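AT5g51070/K3K7_27 (Arabidopsis thaliana, PDB 5GKM) is a Clp-family chaperone of the caseinolytic protease system that probably binds and hydrolyses ATP, represented here by its N-terminal domain. Local coordinates at residues 126-131 / 147-152; 28-33 / 69-74; 96-101 / 130-135. One frame throughout, in Å; residues are numbered along the deposited sequence.

Overall arrangement
The chain is all helix and loop, with no strand. From the N terminus, contact 2 comes first. It closes the loop that holds helix 35-45 and most of helix 59-71, by joining 28-33 to 69-74. Contact 3 then joins the start of helix 97-112 to the turn 130-135. Contact 1 begins on the stretch where contact 3 ends, so the two follow one another and share Val130 and Asp131. It runs on to helix 146-158. Contacts 2 and 3 meet where Val33 O lies close to Ser96 N and Thr99 OG1. Contacts 1 and 3 meet where Leu127 and Phe128 pack on Ala135.

Contact 1: residues 126-131 / 147-152; sequences GLFTVD and NLLTAA
Phe128 carries this contact, meeting Thr150 and Leu149 on the facing helix. The site lies in the all-helical Clp N-terminal domain, where the end of helix 120-130 packs against helix 146-158. Thr150 OG1 comes up to the edge of the phenyl ring, near its plane. It is 3.2 Å from Phe128 CB and 3.6 Å from Phe128 CD2, so the hydroxyl sits beside the root of the side chain. Further out, Phe128 CE2 touches Leu149 CB at 3.8 Å. The two side chains meet at a slant. Phe128 has CG anti to its carbonyl carbon (chi1 -60°), which sends the ring across to the other helix.

The two segments share no direct hydrogen bond. One water joins them instead. It donates to Phe128 O at 3.0 Å and to Asn147 OD1 at 2.8 Å. It accepts from Thr150 OG1 at 2.6 Å. That hydroxyl is bonded to Met146 O as well, one turn back on its own helix. With one proton for two acceptors, it probably divides it between Met146 O and the water. Met146 O probably helps to set its rotation at the ring edge.

The next shell is mostly apolar. Phe128 also packs on Leu39, Phe52 and Leu139. Leu149 packs on Leu139 too, and on Leu53 and Ser55 of a loop. Leu139 of helix 134-142 therefore touches both sides of the contact. Behind Phe128, the side chain of Leu127 faces Thr35, Leu39 and Leu42 of helix 35-45. Thr129 OG1 bonds Val125 O and Tyr109 OH. Gly126 O accepts twice, from Thr129 N at 3.1 Å and from Val130 N at 2.9 Å.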
loop_
_atom_site.group_PDB
_atom_site.type_symbol
_atom_site.label_atom_id
_atom_site.label_comp_id
_atom_site.label_asym_id
_atom_site.label_seq_id
_atom_site.Cartn_x
_atom_site.Cartn_y
_atom_site.Cartn_z
ATOM N N GLY A 126 -6.979 0.812 5.184
ATOM C CA GLY A 126 -6.042 1.331 6.152
ATOM C C GLY A 126 -5.182 2.427 5.582
ATOM O O GLY A 126 -4.982 3.409 6.182
ATOM N N LEU A 127 -4.704 2.200 4.375
ATOM C CA LEU A 127 -3.796 3.101 3.777
ATOM C C LEU A 127 -4.437 4.448 3.595
ATOM O O LEU A 127 -3.815 5.461 3.744
ATOM C CB LEU A 127 -3.326 2.529 2.450
ATOM C CG LEU A 127 -2.368 3.300 1.561
ATOM C CD1 LEU A 127 -1.098 3.557 2.340
ATOM C CD2 LEU A 127 -2.046 2.540 0.287
ATOM N N PHE A 128 -5.707 4.418 3.267
ATOM C CA PHE A 128 -6.411 5.619 2.904
ATOM C C PHE A 128 -7.096 6.271 4.095
ATOM O O PHE A 128 -7.847 7.167 3.898
ATOM C CB PHE A 128 -7.453 5.338 1.806
ATOM C CG PHE A 128 -6.860 4.789 0.534
ATOM C CD1 PHE A 128 -5.590 5.137 0.180
ATOM C CD2 PHE A 128 -7.565 3.938 -0.305
ATOM C CE1 PHE A 128 -5.016 4.646 -0.945
ATOM C CE2 PHE A 128 -6.986 3.429 -1.456
ATOM C CZ PHE A 128 -5.709 3.776 -1.745
ATOM N N THR A 129 -6.908 5.715 5.281
ATOM C CA THR A 129 -7.442 6.307 6.494
ATOM C C THR A 129 -6.457 6.622 7.591
ATOM O O THR A 129 -6.738 7.457 8.383
ATOM C CB THR A 129 -8.578 5.495 7.090
ATOM O OG1 THR A 129 -8.142 4.185 7.369
ATOM C CG2 THR A 129 -9.763 5.419 6.157
ATOM N N VAL A 130 -5.352 5.922 7.675
ATOM C CA VAL A 130 -4.421 6.126 8.779
ATOM C C VAL A 130 -2.968 6.452 8.446
ATOM O O VAL A 130 -2.135 6.390 9.318
ATOM C CB VAL A 130 -4.434 4.951 9.780
ATOM C CG1 VAL A 130 -5.835 4.691 10.251
ATOM C CG2 VAL A 130 -3.790 3.720 9.197
ATOM N N ASP A 131 -2.682 6.775 7.194
ATOM C CA ASP A 131 -1.301 7.044 6.821
ATOM C C ASP A 131 -0.836 8.498 7.054
ATOM O O ASP A 131 -1.545 9.243 7.632
ATOM C CB ASP A 131 -0.914 6.501 5.427
ATOM C CG ASP A 131 -0.913 7.566 4.338
ATOM O OD1 ASP A 131 -1.707 8.463 4.494
ATOM O OD2 ASP A 131 -0.187 7.465 3.357
ATOM N N ASN A 147 -11.258 8.880 -1.312
ATOM C CA ASN A 147 -12.440 8.352 -0.646
ATOM C C ASN A 147 -13.276 7.412 -1.504
ATOM O O ASN A 147 -13.816 6.470 -1.020
ATOM C CB ASN A 147 -13.224 9.470 -0.004
ATOM C CG ASN A 147 -12.420 10.194 1.080
ATOM O OD1 ASN A 147 -11.588 9.616 1.752
ATOM N ND2 ASN A 147 -12.647 11.431 1.201
ATOM N N LEU A 148 -13.339 7.706 -2.793
ATOM C CA LEU A 148 -13.963 6.801 -3.741
ATOM C C LEU A 148 -13.228 5.467 -3.854
ATOM O O LEU A 148 -13.816 4.475 -4.021
ATOM C CB LEU A 148 -14.122 7.406 -5.135
ATOM C CG LEU A 148 -15.249 8.408 -5.321
ATOM C CD1 LEU A 148 -15.209 9.034 -6.706
ATOM C CD2 LEU A 148 -16.568 7.709 -5.093
ATOM N N LEU A 149 -11.918 5.525 -3.814
ATOM C CA LEU A 149 -11.153 4.290 -3.772
ATOM C C LEU A 149 -11.378 3.475 -2.500
ATOM O O LEU A 149 -11.481 2.313 -2.568
ATOM C CB LEU A 149 -9.652 4.534 -3.977
ATOM C CG LEU A 149 -9.181 5.147 -5.265
ATOM C CD1 LEU A 149 -7.680 5.246 -5.296
ATOM C CD2 LEU A 149 -9.546 4.264 -6.395
ATOM N N THR A 150 -11.466 4.144 -1.363
ATOM C CA THR A 150 -11.761 3.429 -0.139
ATOM C C THR A 150 -13.124 2.734 -0.216
ATOM O O THR A 150 -13.290 1.632 0.171
ATOM C CB THR A 150 -11.786 4.384 1.061
ATOM O OG1 THR A 150 -10.597 5.136 1.104
ATOM C CG2 THR A 150 -11.999 3.631 2.401
ATOM N N ALA A 151 -14.076 3.444 -0.779
ATOM C CA ALA A 151 -15.388 2.883 -0.967
ATOM C C ALA A 151 -15.379 1.707 -1.883
ATOM O O ALA A 151 -15.998 0.745 -1.599
ATOM C CB ALA A 151 -16.382 3.925 -1.447
ATOM N N ALA A 152 -14.618 1.806 -2.962
ATOM C CA ALA A 152 -14.508 0.712 -3.865
ATOM C C ALA A 152 -13.904 -0.526 -3.186
ATOM O O ALA A 152 -14.255 -1.591 -3.499
ATOM C CB ALA A 152 -13.690 1.089 -5.097
HETATM O O HOH W 1 -10.608 7.171 2.695
#

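Contact 2: residues 28-33 / 69-74; sequences LGKDMV and IWDEAN
Lys30 reaches across to Asp71 and forms a salt bridge at the surface. Its chain starts at CB, which leaves the loop on the side facing 69-74. The side chain touches His37 of helix 35-45. It bends at chi2 (-68°) and is extended from there to the tip. Lys30 CE passes 3.4 Å from Asp71 OD1. Lys30 NZ then bonds Asp71 OD1 at 2.8 Å, taking the syn lone pair, on the side of the other oxygen. Asp71 OD2 is farther from Lys30 NZ, at 3.4 Å, so the grip is lopsided.

The lysine follows a Schellman motif that ends helix 12-27. Gly29 is its residue of positive phi (79°), with two bonds running back into the last helical turn. Asp71 lies on helix 59-71, so the bridge ties the loop after helix 12-27 to that helix.

A water completes the polar cluster. It donates to Leu28 O at 2.8 Å and to Asp71 OD2 at 2.8 Å. Its bond from Lys30 NZ is weak. Next to Asp71, the Trp70 ring turns inward onto Ser134 and Val138, and its NE1 bonds Asp76 OD2.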
loop_
_atom_site.group_PDB
_atom_site.type_symbol
_atom_site.label_atom_id
_atom_site.label_comp_id
_atom_site.label_asym_id
_atom_site.label_seq_id
_atom_site.Cartn_x
_atom_site.Cartn_y
_atom_site.Cartn_z
ATOM N N LEU A 28 13.249 2.253 -6.357
ATOM C CA LEU A 28 13.319 3.682 -6.170
ATOM C C LEU A 28 14.565 4.079 -5.412
ATOM O O LEU A 28 14.761 5.224 -5.150
ATOM C CB LEU A 28 12.083 4.262 -5.512
ATOM C CG LEU A 28 10.851 4.163 -6.351
ATOM C CD1 LEU A 28 9.598 4.227 -5.500
ATOM C CD2 LEU A 28 10.810 5.181 -7.438
ATOM N N GLY A 29 15.372 3.105 -5.073
ATOM C CA GLY A 29 16.559 3.375 -4.308
ATOM C C GLY A 29 16.355 3.575 -2.819
ATOM O O GLY A 29 17.108 4.207 -2.186
ATOM N N LYS A 30 15.299 2.989 -2.280
ATOM C CA LYS A 30 15.004 3.092 -0.869
ATOM C C LYS A 30 15.413 1.867 -0.042
ATOM O O LYS A 30 15.649 0.848 -0.564
ATOM C CB LYS A 30 13.521 3.383 -0.668
ATOM C CG LYS A 30 12.948 4.408 -1.614
ATOM C CD LYS A 30 13.478 5.789 -1.368
ATOM C CE LYS A 30 13.048 6.741 -2.454
ATOM N NZ LYS A 30 13.422 8.153 -2.242
ATOM N N ASP A 31 15.527 2.036 1.262
ATOM C CA ASP A 31 15.840 0.963 2.168
ATOM C C ASP A 31 14.796 0.694 3.263
ATOM O O ASP A 31 15.071 0.022 4.178
ATOM C CB ASP A 31 17.172 1.212 2.849
ATOM C CG ASP A 31 18.309 1.327 1.870
ATOM O OD1 ASP A 31 18.554 0.382 1.124
ATOM O OD2 ASP A 31 18.939 2.380 1.877
ATOM N N MET A 32 13.635 1.283 3.092
ATOM C CA MET A 32 12.522 1.066 3.958
ATOM C C MET A 32 11.245 1.346 3.180
ATOM O O MET A 32 11.217 2.198 2.401
ATOM C CB MET A 32 12.643 2.009 5.125
ATOM C CG MET A 32 11.490 1.925 6.041
ATOM S SD MET A 32 11.788 2.830 7.543
ATOM C CE MET A 32 12.372 1.450 8.464
ATOM N N VAL A 33 10.205 0.601 3.474
ATOM C CA VAL A 33 8.959 0.751 2.761
ATOM C C VAL A 33 8.080 1.761 3.489
ATOM O O VAL A 33 7.706 1.564 4.587
ATOM C CB VAL A 33 8.191 -0.573 2.787
ATOM C CG1 VAL A 33 6.857 -0.431 2.108
ATOM C CG2 VAL A 33 8.982 -1.652 2.109
ATOM N N ILE A 69 7.365 12.985 -6.973
ATOM C CA ILE A 69 7.050 13.652 -5.719
ATOM C C ILE A 69 8.166 13.667 -4.694
ATOM O O ILE A 69 8.434 14.671 -4.114
ATOM C CB ILE A 69 5.733 13.076 -5.108
ATOM C CG1 ILE A 69 4.591 13.354 -6.043
ATOM C CG2 ILE A 69 5.391 13.709 -3.783
ATOM C CD1 ILE A 69 3.395 12.515 -5.763
ATOM N N TRP A 70 8.787 12.520 -4.512
ATOM C CA TRP A 70 9.818 12.322 -3.525
ATOM C C TRP A 70 11.239 12.484 -4.010
ATOM O O TRP A 70 12.108 12.676 -3.186
ATOM C CB TRP A 70 9.671 10.951 -2.852
ATOM C CG TRP A 70 8.573 10.979 -1.827
ATOM C CD1 TRP A 70 8.685 11.369 -0.507
ATOM C CD2 TRP A 70 7.157 10.728 -2.017
ATOM N NE1 TRP A 70 7.490 11.343 0.126
ATOM C CE2 TRP A 70 6.527 10.984 -0.720
ATOM C CE3 TRP A 70 6.386 10.296 -3.045
ATOM C CZ2 TRP A 70 5.175 10.845 -0.535
ATOM C CZ3 TRP A 70 5.037 10.166 -2.838
ATOM C CH2 TRP A 70 4.439 10.457 -1.611
ATOM N N ASP A 71 11.487 12.319 -5.313
ATOM C CA ASP A 71 12.878 12.310 -5.780
ATOM C C ASP A 71 13.388 13.379 -6.738
ATOM O O ASP A 71 14.578 13.509 -6.911
ATOM C CB ASP A 71 13.256 10.934 -6.297
ATOM C CG ASP A 71 13.603 9.970 -5.184
ATOM O OD1 ASP A 71 12.702 9.329 -4.658
ATOM O OD2 ASP A 71 14.767 9.900 -4.829
ATOM N N GLU A 72 12.489 14.142 -7.343
ATOM C CA GLU A 72 12.919 15.122 -8.330
ATOM C C GLU A 72 13.207 16.529 -7.767
ATOM O O GLU A 72 13.823 17.298 -8.417
ATOM C CB GLU A 72 11.917 15.165 -9.472
ATOM C CG GLU A 72 11.997 13.890 -10.326
ATOM C CD GLU A 72 13.179 13.880 -11.330
ATOM O OE1 GLU A 72 14.149 14.542 -11.097
ATOM O OE2 GLU A 72 13.091 13.243 -12.346
ATOM N N ALA A 73 12.702 16.804 -6.559
ATOM C CA ALA A 73 13.001 18.016 -5.825
ATOM C C ALA A 73 13.473 17.741 -4.373
ATOM O O ALA A 73 14.323 16.936 -4.184
ATOM C CB ALA A 73 11.841 18.989 -5.873
ATOM N N ASN A 74 12.935 18.439 -3.380
ATOM C CA ASN A 74 13.344 18.152 -2.030
ATOM C C ASN A 74 12.801 16.817 -1.515
ATOM O O ASN A 74 11.742 16.428 -1.898
ATOM C CB ASN A 74 12.970 19.275 -1.076
ATOM C CG ASN A 74 13.699 20.554 -1.369
ATOM O OD1 ASN A 74 14.860 20.540 -1.616
ATOM N ND2 ASN A 74 13.001 21.660 -1.273
HETATM O O HOH W 2 16.100 7.475 -4.229
#

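Contact 3: residues 96-101 / 130-135; sequences SISTKR and VDDGSA
Arg101 and Val130 form the packed half of this contact, and Ser98 and Asp132 the watery half. The Arg101 guanidinium lies flat over Val130 O. The oxygen sits 3.3 Å above the plane, over the centre of the group. An oxygen over the face is badly placed for the N-H groups, and the approach of Arg101 NE is not a hydrogen bond. Val130 CB lies 3.7 Å from Arg101 NE, and Val130 CG2 meets Arg101 CG at 4.0 Å. The arginine gets there with CG anti to its backbone N (chi1 178°) and a chain extended from CG to NE.

On the loose side, Ser98 OG and Asp132 OD2 are 4.0 Å apart. A water spans them and donates to Asp132 OD2 at 2.8 Å. Ser98 was modelled in two conformers, so its end of the bridge is doubtful in detail.

The 130-135 turn is held by bonds to its own aspartates. Asp131 OD1 accepts from Gly133 N at 2.9 Å in an Asx turn; the N-H comes from above the carboxylate plane. Asp131 OD2 accepts from Ala135 N through its syn lone pair. Asp132 OD1 makes a second Asx turn, accepting from Ser134 N at 3.0 Å. The bonds to Ser134 and Ala135 take the first N-H groups of helix 134-142, and Gly133 is its N-cap.

Asp131 OD2 also bonds Thr35 OG1, which ties the turn to helix 35-45. Val130 packs on Val102 and Ala105 of helix 97-112. The turn thus lies against both helices as the chain passes from helix 120-130 into helix 134-142.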
loop_
_atom_site.group_PDB
_atom_site.type_symbol
_atom_site.label_atom_id
_atom_site.label_comp_id
_atom_site.label_asym_id
_atom_site.label_seq_id
_atom_site.Cartn_x
_atom_site.Cartn_y
_atom_site.Cartn_z
ATOM N N SER A 96 8.215 1.048 7.430
ATOM C CA SER A 96 8.210 2.234 8.245
ATOM C C SER A 96 7.132 2.191 9.322
ATOM O O SER A 96 6.281 1.425 9.271
ATOM C CB SER A 96 8.021 3.460 7.399
ATOM O OG SER A 96 6.743 3.578 6.964
ATOM N N ILE A 97 7.249 3.079 10.308
ATOM C CA ILE A 97 6.260 3.145 11.352
ATOM C C ILE A 97 4.928 3.425 10.707
ATOM O O ILE A 97 3.991 2.833 11.047
ATOM C CB ILE A 97 6.598 4.301 12.296
ATOM C CG1 ILE A 97 7.787 3.890 13.125
ATOM C CG2 ILE A 97 5.448 4.662 13.215
ATOM C CD1 ILE A 97 8.517 5.073 13.737
ATOM N N SER A 98 4.922 4.365 9.789
ATOM C CA SER A 98 3.511 4.613 9.090
ATOM C C SER A 98 2.876 3.303 8.377
ATOM O O SER A 98 1.749 3.055 8.456
ATOM C CB SER A 98 3.701 5.774 8.102
ATOM O OG SER A 98 4.811 5.564 7.211
ATOM N N THR A 99 3.780 2.608 7.696
ATOM C CA THR A 99 3.385 1.427 7.040
ATOM C C THR A 99 2.897 0.406 8.070
ATOM O O THR A 99 1.961 -0.228 7.833
ATOM C CB THR A 99 4.526 0.857 6.151
ATOM O OG1 THR A 99 4.888 1.846 5.227
ATOM C CG2 THR A 99 4.058 -0.398 5.436
ATOM N N LYS A 100 3.600 0.269 9.173
ATOM C CA LYS A 100 3.170 -0.670 10.171
ATOM C C LYS A 100 1.800 -0.289 10.754
ATOM O O LYS A 100 1.031 -1.112 11.137
ATOM C CB LYS A 100 4.208 -0.809 11.284
ATOM C CG LYS A 100 5.498 -1.482 10.831
ATOM C CD LYS A 100 6.509 -1.521 11.981
ATOM C CE LYS A 100 7.857 -2.119 11.668
ATOM N NZ LYS A 100 7.748 -3.557 11.331
ATOM N N ARG A 101 1.591 0.986 10.864
ATOM C CA ARG A 101 0.342 1.490 11.361
ATOM C C ARG A 101 -0.765 1.072 10.408
ATOM O O ARG A 101 -1.786 0.668 10.811
ATOM C CB ARG A 101 0.405 2.988 11.510
ATOM C CG ARG A 101 -0.874 3.600 11.972
ATOM C CD ARG A 101 -0.737 5.027 12.467
ATOM N NE ARG A 101 -2.075 5.640 12.534
ATOM C CZ ARG A 101 -2.356 6.935 12.621
ATOM N NH1 ARG A 101 -1.416 7.837 12.707
ATOM N NH2 ARG A 101 -3.607 7.337 12.623
ATOM N N VAL A 130 -5.352 5.922 7.675
ATOM C CA VAL A 130 -4.421 6.126 8.779
ATOM C C VAL A 130 -2.968 6.452 8.446
ATOM O O VAL A 130 -2.135 6.390 9.318
ATOM C CB VAL A 130 -4.434 4.951 9.780
ATOM C CG1 VAL A 130 -5.835 4.691 10.251
ATOM C CG2 VAL A 130 -3.790 3.720 9.197
ATOM N N ASP A 131 -2.682 6.775 7.194
ATOM C CA ASP A 131 -1.301 7.044 6.821
ATOM C C ASP A 131 -0.836 8.498 7.054
ATOM O O ASP A 131 -1.545 9.243 7.632
ATOM C CB ASP A 131 -0.914 6.501 5.427
ATOM C CG ASP A 131 -0.913 7.566 4.338
ATOM O OD1 ASP A 131 -1.707 8.463 4.494
ATOM O OD2 ASP A 131 -0.187 7.465 3.357
ATOM N N ASP A 132 0.371 8.807 6.608
ATOM C CA ASP A 132 1.055 10.098 6.900
ATOM C C ASP A 132 0.780 11.177 5.878
ATOM O O ASP A 132 1.340 12.237 5.942
ATOM C CB ASP A 132 2.570 9.956 7.116
ATOM C CG ASP A 132 3.311 9.493 5.890
ATOM O OD1 ASP A 132 2.665 9.269 4.901
ATOM O OD2 ASP A 132 4.542 9.361 5.950
ATOM N N GLY A 133 -0.144 10.903 4.987
ATOM C CA GLY A 133 -0.476 11.750 3.892
ATOM C C GLY A 133 0.209 11.402 2.591
ATOM O O GLY A 133 -0.102 11.931 1.586
ATOM N N SER A 134 1.122 10.457 2.650
ATOM C CA SER A 134 1.850 10.064 1.461
ATOM C C SER A 134 0.983 9.489 0.372
ATOM O O SER A 134 1.123 9.871 -0.725
ATOM C CB SER A 134 2.982 9.102 1.812
ATOM O OG SER A 134 3.813 9.690 2.760
ATOM N N ALA A 135 0.069 8.620 0.710
ATOM C CA ALA A 135 -0.776 8.045 -0.341
ATOM C C ALA A 135 -1.608 9.075 -1.069
ATOM O O ALA A 135 -1.745 9.028 -2.242
ATOM C CB ALA A 135 -1.678 6.948 0.224
HETATM O O HOH W 3 4.635 6.728 5.002
#